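Local coordinates for microcin B17-processing protein McbB (Escherichia coli, PDB 6GRI) that is needed to convert the inactive microcin B17 precursor peptide into the active antibiotic, at residues I101-H106 with H144-H149. Numbering follows the deposited sequence.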
# COMPACT_ATOMS: atom_id res chain seq x y z
N ILE A 101 3.94 -29.14 15.50
CA ILE A 101 4.40 -28.91 16.87
C ILE A 101 3.51 -27.84 17.50
O ILE A 101 3.33 -26.77 16.93
CB ILE A 101 5.88 -28.47 16.92
CG1 ILE A 101 6.78 -29.52 16.25
CG2 ILE A 101 6.32 -28.22 18.36
CD1 ILE A 101 8.18 -29.04 15.93
N SER A 102 2.93 -28.12 18.67
CA SER A 102 1.94 -27.22 19.26
C SER A 102 1.88 -27.26 20.78
O SER A 102 2.17 -28.29 21.37
CB SER A 102 0.55 -27.55 18.68
OG SER A 102 -0.44 -26.63 19.10
N ASP A 103 1.51 -26.14 21.41
CA ASP A 103 1.17 -26.13 22.85
C ASP A 103 -0.22 -26.69 23.16
O ASP A 103 -0.54 -26.90 24.32
CB ASP A 103 1.35 -24.74 23.49
CG ASP A 103 0.47 -23.65 22.88
OD1 ASP A 103 -0.31 -23.94 21.95
OD2 ASP A 103 0.58 -22.48 23.32
N VAL A 104 -1.03 -26.94 22.12
CA VAL A 104 -2.36 -27.58 22.26
C VAL A 104 -2.46 -28.81 21.34
O VAL A 104 -3.25 -28.82 20.39
CB VAL A 104 -3.51 -26.57 22.03
CG1 VAL A 104 -3.52 -25.53 23.13
CG2 VAL A 104 -3.41 -25.87 20.67
N PRO A 105 -1.66 -29.86 21.63
CA PRO A 105 -1.65 -31.03 20.76
C PRO A 105 -2.95 -31.81 20.78
O PRO A 105 -3.31 -32.40 19.76
CB PRO A 105 -0.49 -31.87 21.31
CG PRO A 105 -0.36 -31.46 22.73
CD PRO A 105 -0.75 -30.01 22.78
N HIS A 106 -3.65 -31.81 21.91
CA HIS A 106 -5.06 -32.28 21.99
C HIS A 106 -5.92 -31.80 20.81
O HIS A 106 -6.64 -32.60 20.20
CB HIS A 106 -5.73 -31.93 23.34
CG HIS A 106 -5.39 -30.57 23.89
ND1 HIS A 106 -4.29 -30.35 24.70
CD2 HIS A 106 -6.02 -29.38 23.78
CE1 HIS A 106 -4.24 -29.08 25.05
NE2 HIS A 106 -5.28 -28.47 24.51
N HIS A 144 2.04 -24.37 15.80
CA HIS A 144 0.83 -23.67 16.26
C HIS A 144 0.90 -23.34 17.76
O HIS A 144 1.14 -24.23 18.56
CB HIS A 144 -0.40 -24.53 15.99
CG HIS A 144 -1.70 -23.87 16.38
ND1 HIS A 144 -2.24 -22.82 15.67
CD2 HIS A 144 -2.55 -24.12 17.40
CE1 HIS A 144 -3.37 -22.45 16.25
NE2 HIS A 144 -3.58 -23.22 17.30
N LEU A 145 0.63 -22.09 18.12
CA LEU A 145 0.69 -21.63 19.50
C LEU A 145 -0.53 -20.81 19.91
O LEU A 145 -0.76 -19.72 19.37
CB LEU A 145 1.95 -20.78 19.71
CG LEU A 145 3.31 -21.46 19.57
CD1 LEU A 145 4.40 -20.40 19.66
CD2 LEU A 145 3.53 -22.55 20.61
N GLU A 146 -1.30 -21.31 20.88
CA GLU A 146 -2.33 -20.50 21.53
C GLU A 146 -1.75 -19.51 22.54
O GLU A 146 -2.24 -18.39 22.66
CB GLU A 146 -3.35 -21.39 22.24
CG GLU A 146 -3.92 -22.46 21.34
CD GLU A 146 -5.39 -22.71 21.53
OE1 GLU A 146 -5.91 -22.57 22.65
OE2 GLU A 146 -6.04 -23.05 20.52
N ASN A 147 -0.72 -19.94 23.27
CA ASN A 147 0.02 -19.06 24.16
C ASN A 147 1.35 -18.73 23.51
O ASN A 147 2.28 -19.53 23.55
CB ASN A 147 0.22 -19.71 25.51
CG ASN A 147 -1.06 -19.78 26.31
OD1 ASN A 147 -2.10 -20.22 25.80
ND2 ASN A 147 -1.01 -19.34 27.56
N TYR A 148 1.42 -17.54 22.91
CA TYR A 148 2.60 -17.13 22.16
C TYR A 148 3.80 -16.71 23.05
O TYR A 148 3.65 -16.10 24.10
CB TYR A 148 2.25 -16.01 21.17
CG TYR A 148 3.45 -15.58 20.38
CD1 TYR A 148 3.83 -16.25 19.22
CD2 TYR A 148 4.26 -14.54 20.82
CE1 TYR A 148 4.96 -15.86 18.50
CE2 TYR A 148 5.39 -14.15 20.12
CZ TYR A 148 5.73 -14.82 18.96
OH TYR A 148 6.86 -14.41 18.29
N HIS A 149 5.00 -17.06 22.60
CA HIS A 149 6.21 -16.49 23.15
C HIS A 149 7.31 -16.63 22.10
O HIS A 149 7.50 -17.71 21.54
CB HIS A 149 6.59 -17.19 24.45
CG HIS A 149 7.48 -16.36 25.33
ND1 HIS A 149 8.71 -15.90 24.91
CD2 HIS A 149 7.32 -15.91 26.59
CE1 HIS A 149 9.26 -15.20 25.87
NE2 HIS A 149 8.44 -15.19 26.91
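The imidazole of His144 meets Ser102 and Val104 at its edge, where Ser102 OG and Val104 CG2 lie in the ring plane, CG2 3.8 Å from CD2; its ND1 is hydrogen-bonded to Ser171. Within segment 101-106, Val104 CA sits over one face of the His106 ring, offset toward the rim. The flat carboxylate of Asp103 receives two successive backbone N-H groups, each on the syn lone pair of one oxygen: Glu146 N reaches OD1 at 3.0 Å and Asn147 N reaches OD2 at 2.9 Å, both with N-H...O angles of 161°. With CG between the backbone N and the carbonyl carbon (chi1 61°), Asp103 extends its acid across to segment 144-149. Leu145 CD2 packs against Asp103 CG, and both methyls of Val104 bear on Glu146 CG, CG2 at 3.5 Å, while the Glu146 carboxylate forms a salt bridge with Arg239. Ser102 and His144 form a parallel bridge between neighbouring strands 97-102 and 139-145, with His144 N bonded to Ile101 O. Ser102 OG donates to His144 O from above the carbonyl plane (2.9 Å) and accepts from Val104 N in an ST turn. Two N-H donors should restrict the Asp103 carboxylate's rotation and probably favour the anion, joining the segments beside their parallel bridge.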